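Local structure of inorganic pyrophosphatase (Neisseria gonorrhoeae, 5TEA) at residues Ala97-Gly109 with Ala156-Ala170. The protein probably catalyses the magnesium-dependent hydrolysis of inorganic pyrophosphate to two phosphate ions, acting as a homohexamer. Numbering follows the deposited sequence.
Unlike the reference sequence in segment 156-170: G166 (reference Asp).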
ATOM      1  N   ALA B  97       5.020  10.675  23.983  1.00 14.44           N
ATOM      2  CA  ALA B  97       3.972  11.364  23.247  1.00 16.10           C
ATOM      3  C   ALA B  97       3.502  12.585  24.019  1.00 17.16           C
ATOM      4  O   ALA B  97       3.428  12.560  25.249  1.00 19.06           O
ATOM      5  CB  ALA B  97       2.785  10.435  22.975  1.00 16.69           C
ATOM      6  N   ARG B  98       3.156  13.640  23.292  1.00 14.87           N
ATOM      7  CA  ARG B  98       2.613  14.835  23.927  1.00 22.30           C
ATOM      8  C   ARG B  98       1.104  14.685  24.064  1.00 20.95           C
ATOM      9  O   ARG B  98       0.428  14.309  23.102  1.00 16.08           O
ATOM     10  CB  ARG B  98       2.953  16.094  23.122  1.00 19.98           C
ATOM     11  CG  ARG B  98       2.110  17.315  23.497  1.00 18.77           C
ATOM     12  CD  ARG B  98       2.486  18.552  22.680  1.00 30.19           C
ATOM     13  NE  ARG B  98       3.747  19.137  23.125  1.00 33.45           N
ATOM     14  CZ  ARG B  98       3.876  19.994  24.137  1.00 33.78           C
ATOM     15  NH1 ARG B  98       2.819  20.394  24.833  1.00 30.57           N
ATOM     16  NH2 ARG B  98       5.075  20.458  24.451  1.00 42.23           N
ATOM     17  N   VAL B  99       0.589  14.969  25.263  1.00 16.54           N
ATOM     18  CA  VAL B  99      -0.849  14.998  25.540  1.00 17.36           C
ATOM     19  C   VAL B  99      -1.419  16.308  24.997  1.00 16.93           C
ATOM     20  O   VAL B  99      -1.000  17.390  25.424  1.00 18.05           O
ATOM     21  CB  VAL B  99      -1.111  14.896  27.050  1.00 14.57           C
ATOM     22  CG1 VAL B  99      -2.615  15.055  27.366  1.00 14.82           C
ATOM     23  CG2 VAL B  99      -0.549  13.613  27.627  1.00 17.90           C
ATOM     24  N   ILE B 100      -2.382  16.233  24.077  1.00 13.97           N
ATOM     25  CA  ILE B 100      -2.990  17.452  23.546  1.00 16.49           C
ATOM     26  C   ILE B 100      -4.472  17.595  23.865  1.00 18.67           C
ATOM     27  O   ILE B 100      -5.037  18.669  23.591  1.00 16.69           O
ATOM     28  CB  ILE B 100      -2.763  17.624  22.022  1.00 16.06           C
ATOM     29  CG1 ILE B 100      -3.536  16.573  21.214  1.00 19.12           C
ATOM     30  CG2 ILE B 100      -1.260  17.677  21.677  1.00 18.35           C
ATOM     31  CD1 ILE B 100      -3.570  16.868  19.716  1.00 22.38           C
ATOM     32  N   GLY B 101      -5.118  16.594  24.458  1.00 16.94           N
ATOM     33  CA  GLY B 101      -6.526  16.700  24.787  1.00 21.68           C
ATOM     34  C   GLY B 101      -7.072  15.363  25.256  1.00 18.48           C
ATOM     35  O   GLY B 101      -6.326  14.392  25.426  1.00 17.70           O
ATOM     36  N   VAL B 102      -8.385  15.329  25.478  1.00 16.23           N
ATOM     37  CA  VAL B 102      -9.060  14.087  25.863  1.00 15.37           C
ATOM     38  C   VAL B 102     -10.420  14.021  25.197  1.00 18.56           C
ATOM     39  O   VAL B 102     -11.146  15.020  25.129  1.00 20.87           O
ATOM     40  CB  VAL B 102      -9.166  13.930  27.396  1.00 16.14           C
ATOM     41  CG1 VAL B 102      -9.829  15.160  28.068  1.00 18.08           C
ATOM     42  CG2 VAL B 102      -9.853  12.613  27.771  1.00 17.68           C
ATOM     43  N   MET B 103     -10.741  12.843  24.657  1.00 15.16           N
ATOM     44  CA  MET B 103     -12.084  12.553  24.183  1.00 13.45           C
ATOM     45  C   MET B 103     -12.840  11.909  25.341  1.00 15.39           C
ATOM     46  O   MET B 103     -12.569  10.759  25.688  1.00 17.36           O
ATOM     47  CB  MET B 103     -12.034  11.628  22.963  1.00 15.82           C
ATOM     48  CG  MET B 103     -13.381  11.454  22.310  1.00 17.93           C
ATOM     49  SD  MET B 103     -13.305  10.308  20.918  1.00 21.04           S
ATOM     50  CE  MET B 103     -13.328   8.743  21.782  1.00 19.21           C
ATOM     51  N   LYS B 104     -13.756  12.666  25.974  1.00 14.77           N
ATOM     52  CA  LYS B 104     -14.590  12.093  27.020  1.00 15.71           C
ATOM     53  C   LYS B 104     -15.639  11.190  26.387  1.00 18.81           C
ATOM     54  O   LYS B 104     -16.387  11.622  25.505  1.00 23.21           O
ATOM     55  CB  LYS B 104     -15.273  13.188  27.841  1.00 16.59           C
ATOM     56  CG  LYS B 104     -14.290  14.060  28.604  1.00 30.44           C
ATOM     57  CD  LYS B 104     -13.628  13.293  29.735  1.00 33.48           C
ATOM     58  CE  LYS B 104     -14.620  13.013  30.859  1.00 31.17           C
ATOM     59  NZ  LYS B 104     -13.999  12.402  32.067  1.00 30.27           N
ATOM     60  N   PHE B 105     -15.713   9.947  26.853  1.00 17.57           N
ATOM     61  CA  PHE B 105     -16.414   8.925  26.084  1.00 19.00           C
ATOM     62  C   PHE B 105     -17.064   7.936  27.034  1.00 20.77           C
ATOM     63  O   PHE B 105     -16.476   7.542  28.044  1.00 21.07           O
ATOM     64  CB  PHE B 105     -15.438   8.218  25.143  1.00 20.94           C
ATOM     65  CG  PHE B 105     -16.077   7.240  24.197  1.00 17.80           C
ATOM     66  CD1 PHE B 105     -16.980   7.663  23.235  1.00 17.53           C
ATOM     67  CD2 PHE B 105     -15.725   5.903  24.240  1.00 19.41           C
ATOM     68  CE1 PHE B 105     -17.562   6.745  22.351  1.00 21.25           C
ATOM     69  CE2 PHE B 105     -16.281   4.975  23.352  1.00 21.04           C
ATOM     70  CZ  PHE B 105     -17.198   5.402  22.408  1.00 20.82           C
ATOM     71  N   VAL B 106     -18.280   7.532  26.691  1.00 20.13           N
ATOM     72  CA  VAL B 106     -19.020   6.543  27.451  1.00 19.45           C
ATOM     73  C   VAL B 106     -19.277   5.371  26.523  1.00 23.70           C
ATOM     74  O   VAL B 106     -19.752   5.556  25.396  1.00 23.85           O
ATOM     75  CB  VAL B 106     -20.330   7.122  28.013  1.00 22.06           C
ATOM     76  CG1 VAL B 106     -21.148   6.028  28.688  1.00 25.35           C
ATOM     77  CG2 VAL B 106     -20.003   8.247  29.008  1.00 21.25           C
ATOM     78  N   ASP B 107     -18.932   4.178  26.988  1.00 19.58           N
ATOM     79  CA  ASP B 107     -19.015   2.949  26.200  1.00 21.22           C
ATOM     80  C   ASP B 107     -19.690   1.923  27.091  1.00 23.44           C
ATOM     81  O   ASP B 107     -19.145   1.564  28.141  1.00 21.70           O
ATOM     82  CB  ASP B 107     -17.614   2.486  25.783  1.00 27.93           C
ATOM     83  CG  ASP B 107     -17.627   1.328  24.796  1.00 33.43           C
ATOM     84  OD1 ASP B 107     -18.647   0.629  24.665  1.00 29.59           O
ATOM     85  OD2 ASP B 107     -16.581   1.110  24.147  1.00 38.63           O
ATOM     86  N   ASP B 108     -20.891   1.492  26.698  1.00 21.78           N
ATOM     87  CA  ASP B 108     -21.616   0.419  27.388  1.00 23.24           C
ATOM     88  C   ASP B 108     -21.869   0.746  28.860  1.00 24.23           C
ATOM     89  O   ASP B 108     -21.818  -0.128  29.732  1.00 25.41           O
ATOM     90  CB  ASP B 108     -20.885  -0.922  27.238  1.00 24.83           C
ATOM     91  CG  ASP B 108     -21.782  -2.112  27.541  1.00 31.02           C
ATOM     92  OD1 ASP B 108     -22.995  -2.072  27.198  1.00 25.58           O
ATOM     93  OD2 ASP B 108     -21.276  -3.101  28.115  1.00 26.00           O
ATOM     94  N   GLY B 109     -22.222   1.997  29.140  1.00 24.61           N
ATOM     95  CA  GLY B 109     -22.559   2.373  30.503  1.00 25.15           C
ATOM     96  C   GLY B 109     -21.375   2.668  31.405  1.00 26.80           C
ATOM     97  O   GLY B 109     -21.569   2.858  32.614  1.00 29.86           O
ATOM     98  N   ALA B 156     -25.105  -2.845  21.535  1.00 55.03           N
ATOM     99  CA  ALA B 156     -25.633  -3.344  22.801  1.00 62.19           C
ATOM    100  C   ALA B 156     -25.599  -2.315  23.929  1.00 58.60           C
ATOM    101  O   ALA B 156     -26.020  -2.634  25.047  1.00 59.44           O
ATOM    102  CB  ALA B 156     -24.866  -4.601  23.236  1.00 66.63           C
ATOM    103  N   GLY B 157     -25.123  -1.104  23.670  1.00 35.08           N
ATOM    104  CA  GLY B 157     -24.977  -0.102  24.709  1.00 34.23           C
ATOM    105  C   GLY B 157     -24.528   1.210  24.112  1.00 31.01           C
ATOM    106  O   GLY B 157     -24.175   1.296  22.933  1.00 29.40           O
ATOM    107  N   THR B 158     -24.540   2.240  24.955  1.00 30.42           N
ATOM    108  CA  THR B 158     -24.145   3.570  24.520  1.00 33.91           C
ATOM    109  C   THR B 158     -22.733   3.547  23.941  1.00 33.24           C
ATOM    110  O   THR B 158     -21.864   2.816  24.425  1.00 26.01           O
ATOM    111  CB  THR B 158     -24.227   4.538  25.704  1.00 28.08           C
ATOM    112  OG1 THR B 158     -25.604   4.756  26.050  1.00 30.25           O
ATOM    113  CG2 THR B 158     -23.555   5.868  25.373  1.00 28.19           C
ATOM    114  N   THR B 159     -22.543   4.292  22.848  1.00 23.71           N
ATOM    115  CA  THR B 159     -21.234   4.712  22.351  1.00 22.53           C
ATOM    116  C   THR B 159     -21.379   6.214  22.127  1.00 27.77           C
ATOM    117  O   THR B 159     -21.933   6.632  21.106  1.00 25.88           O
ATOM    118  CB  THR B 159     -20.818   3.998  21.049  1.00 22.97           C
ATOM    119  OG1 THR B 159     -21.827   4.187  20.037  1.00 25.96           O
ATOM    120  CG2 THR B 159     -20.614   2.498  21.282  1.00 25.79           C
ATOM    121  N   LYS B 160     -20.913   7.033  23.071  1.00 19.75           N
ATOM    122  CA  LYS B 160     -21.215   8.459  23.021  1.00 23.58           C
ATOM    123  C   LYS B 160     -20.004   9.281  23.412  1.00 21.03           C
ATOM    124  O   LYS B 160     -19.514   9.175  24.540  1.00 18.63           O
ATOM    125  CB  LYS B 160     -22.386   8.821  23.933  1.00 26.85           C
ATOM    126  CG  LYS B 160     -22.756  10.298  23.893  1.00 29.78           C
ATOM    127  CD  LYS B 160     -23.005  10.755  22.462  1.00 31.20           C
ATOM    128  CE  LYS B 160     -23.576  12.174  22.413  1.00 37.98           C
ATOM    129  NZ  LYS B 160     -23.732  12.651  21.000  1.00 44.20           N
ATOM    130  N   VAL B 161     -19.564  10.134  22.496  1.00 18.16           N
ATOM    131  CA  VAL B 161     -18.572  11.160  22.811  1.00 15.97           C
ATOM    132  C   VAL B 161     -19.284  12.318  23.497  1.00 21.71           C
ATOM    133  O   VAL B 161     -20.145  12.974  22.897  1.00 22.12           O
ATOM    134  CB  VAL B 161     -17.840  11.634  21.549  1.00 19.65           C
ATOM    135  CG1 VAL B 161     -16.874  12.774  21.920  1.00 19.16           C
ATOM    136  CG2 VAL B 161     -17.109  10.449  20.862  1.00 20.39           C
ATOM    137  N   GLU B 162     -18.935  12.560  24.763  1.00 18.27           N
ATOM    138  CA  GLU B 162     -19.636  13.530  25.594  1.00 21.02           C
ATOM    139  C   GLU B 162     -19.083  14.935  25.445  1.00 24.29           C
ATOM    140  O   GLU B 162     -19.848  15.902  25.537  1.00 23.79           O
ATOM    141  CB  GLU B 162     -19.550  13.131  27.067  1.00 23.33           C
ATOM    142  CG  GLU B 162     -20.100  11.749  27.365  1.00 36.37           C
ATOM    143  CD  GLU B 162     -21.622  11.693  27.329  1.00 45.42           C
ATOM    144  OE1 GLU B 162     -22.264  12.708  26.991  1.00 48.41           O
ATOM    145  OE2 GLU B 162     -22.182  10.627  27.646  1.00 45.53           O
ATOM    146  N   SER B 163     -17.778  15.054  25.215  1.00 26.76           N
ATOM    147  CA  SER B 163     -17.113  16.344  25.082  1.00 25.78           C
ATOM    148  C   SER B 163     -15.669  16.097  24.692  1.00 23.93           C
ATOM    149  O   SER B 163     -15.156  14.977  24.780  1.00 22.03           O
ATOM    150  CB  SER B 163     -17.161  17.154  26.375  1.00 27.64           C
ATOM    151  OG  SER B 163     -16.353  16.549  27.375  1.00 24.47           O
ATOM    152  N   TRP B 164     -15.016  17.177  24.276  1.00 21.05           N
ATOM    153  CA  TRP B 164     -13.592  17.192  23.984  1.00 17.44           C
ATOM    154  C   TRP B 164     -12.935  18.100  25.008  1.00 19.67           C
ATOM    155  O   TRP B 164     -13.345  19.255  25.157  1.00 28.52           O
ATOM    156  CB  TRP B 164     -13.337  17.693  22.570  1.00 19.68           C
ATOM    157  CG  TRP B 164     -13.805  16.739  21.528  1.00 17.17           C
ATOM    158  CD1 TRP B 164     -14.995  16.762  20.873  1.00 20.00           C
ATOM    159  CD2 TRP B 164     -13.077  15.623  21.006  1.00 13.55           C
ATOM    160  NE1 TRP B 164     -15.055  15.728  19.960  1.00 20.71           N
ATOM    161  CE2 TRP B 164     -13.893  15.011  20.030  1.00 17.14           C
ATOM    162  CE3 TRP B 164     -11.821  15.079  21.271  1.00 18.91           C
ATOM    163  CZ2 TRP B 164     -13.490  13.897  19.320  1.00 17.15           C
ATOM    164  CZ3 TRP B 164     -11.420  13.966  20.559  1.00 19.98           C
ATOM    165  CH2 TRP B 164     -12.249  13.388  19.599  1.00 21.05           C
ATOM    166  N   GLY B 165     -11.957  17.564  25.735  1.00 19.35           N
ATOM    167  CA  GLY B 165     -11.322  18.298  26.817  1.00 19.54           C
ATOM    168  C   GLY B 165      -9.905  18.682  26.446  1.00 21.09           C
ATOM    169  O   GLY B 165      -9.306  18.055  25.567  1.00 18.60           O
ATOM    170  N   GLY B 166      -9.352  19.703  27.102  1.00 20.68           N
ATOM    171  CA  GLY B 166      -8.002  20.134  26.815  1.00 23.41           C
ATOM    172  C   GLY B 166      -6.984  19.293  27.565  1.00 23.20           C
ATOM    173  O   GLY B 166      -7.312  18.315  28.238  1.00 20.57           O
ATOM    174  N   ALA B 167      -5.716  19.698  27.448  1.00 19.34           N
ATOM    175  CA  ALA B 167      -4.640  18.885  28.005  1.00 18.03           C
ATOM    176  C   ALA B 167      -4.681  18.847  29.527  1.00 19.51           C
ATOM    177  O   ALA B 167      -4.287  17.838  30.129  1.00 20.49           O
ATOM    178  CB  ALA B 167      -3.276  19.391  27.529  1.00 25.38           C
ATOM    179  N   GLU B 168      -5.152  19.920  30.166  1.00 22.78           N
ATOM    180  CA  GLU B 168      -5.200  19.906  31.625  1.00 21.46           C
ATOM    181  C   GLU B 168      -6.268  18.939  32.127  1.00 24.87           C
ATOM    182  O   GLU B 168      -6.019  18.172  33.066  1.00 24.43           O
ATOM    183  CB  GLU B 168      -5.409  21.316  32.168  1.00 28.86           C
ATOM    184  CG  GLU B 168      -4.147  22.207  32.060  1.00 37.79           C
ATOM    185  CD  GLU B 168      -2.868  21.521  32.579  1.00 41.55           C
ATOM    186  OE1 GLU B 168      -1.905  21.368  31.792  1.00 41.44           O
ATOM    187  OE2 GLU B 168      -2.825  21.134  33.773  1.00 39.37           O
ATOM    188  N   GLU B 169      -7.451  18.927  31.496  1.00 25.06           N
ATOM    189  CA  GLU B 169      -8.435  17.897  31.828  1.00 27.15           C
ATOM    190  C   GLU B 169      -7.896  16.501  31.521  1.00 24.88           C
ATOM    191  O   GLU B 169      -8.140  15.555  32.284  1.00 23.71           O
ATOM    192  CB  GLU B 169      -9.764  18.129  31.091  1.00 26.23           C
ATOM    193  CG  GLU B 169     -10.855  17.115  31.522  1.00 30.22           C
ATOM    194  CD  GLU B 169     -12.230  17.325  30.877  1.00 33.15           C
ATOM    195  OE1 GLU B 169     -13.191  16.630  31.284  1.00 32.93           O
ATOM    196  OE2 GLU B 169     -12.368  18.175  29.976  1.00 33.19           O
ATOM    197  N   ALA B 170      -7.176  16.346  30.403  1.00 22.25           N
ATOM    198  CA  ALA B 170      -6.589  15.043  30.077  1.00 20.17           C
ATOM    199  C   ALA B 170      -5.605  14.594  31.152  1.00 23.42           C
ATOM    200  O   ALA B 170      -5.579  13.419  31.527  1.00 19.73           O
ATOM    201  CB  ALA B 170      -5.902  15.095  28.713  1.00 19.07           C
TER
HETATM  202  O   HOH W   1     -12.911  14.714  33.187  1.00 44.40           O
HETATM  203  O   HOH W   2     -21.001  -0.153  23.820  1.00 35.88           O
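M103 lies alongside W164 where strands 97-107 and 159-165 pair antiparallel. Its CB touches the indole rim, 3.4 Å from W164 CZ3. With CG anti to the backbone N (chi1 -172°), the chain runs out over the ring: CG sits 3.7 Å from the centroid of the six-membered ring, a CH-pi contact over its face. Next, M103 SD comes obliquely to within 3.5 Å of W164 CH2, a Met-aromatic contact, and also meets V161 CG2. A bend at chi3 (80°) turns CE off the indole toward F105 CG; the side chain also packs on F147 of helix 137-149. V161 CG1 packs over the same indole face near its rim. That helix covers this side of the sheet, and its E144 accepts a hydrogen bond from W164 NE1.

The F105 ring turns its edge to V161 CA, while F105 CD1 lies 3.2 Å from K160 O. The ladder includes a nearly straight bond from G165 N to V102 O (2.7 Å, 178° at the hydrogen). E162 and S163 together face K104, an extra residue as in a beta bulge. D108 N extends the pairing to T158 O (2.8 Å).

Across the sheet from the indole, helix 167-183 folds back, bringing A170 CB 3.7 Å from V102 CB. K104 coils past S163 OG, its NZ 4.4 Å from E169 OE1; one water bridges these charged ends, while D113 forms the salt bridge with K104.

Apolar packing thus lies on both faces: the indole and helix 137-149 on one, V102 against A170 on the other, where K104 and E169 add water-bridged opposite charges. The ladder and a water between D107 OD1 and T158 O tie the D107 end to T158, beside the metal ligand D112 and Y150, predicted to bind substrate.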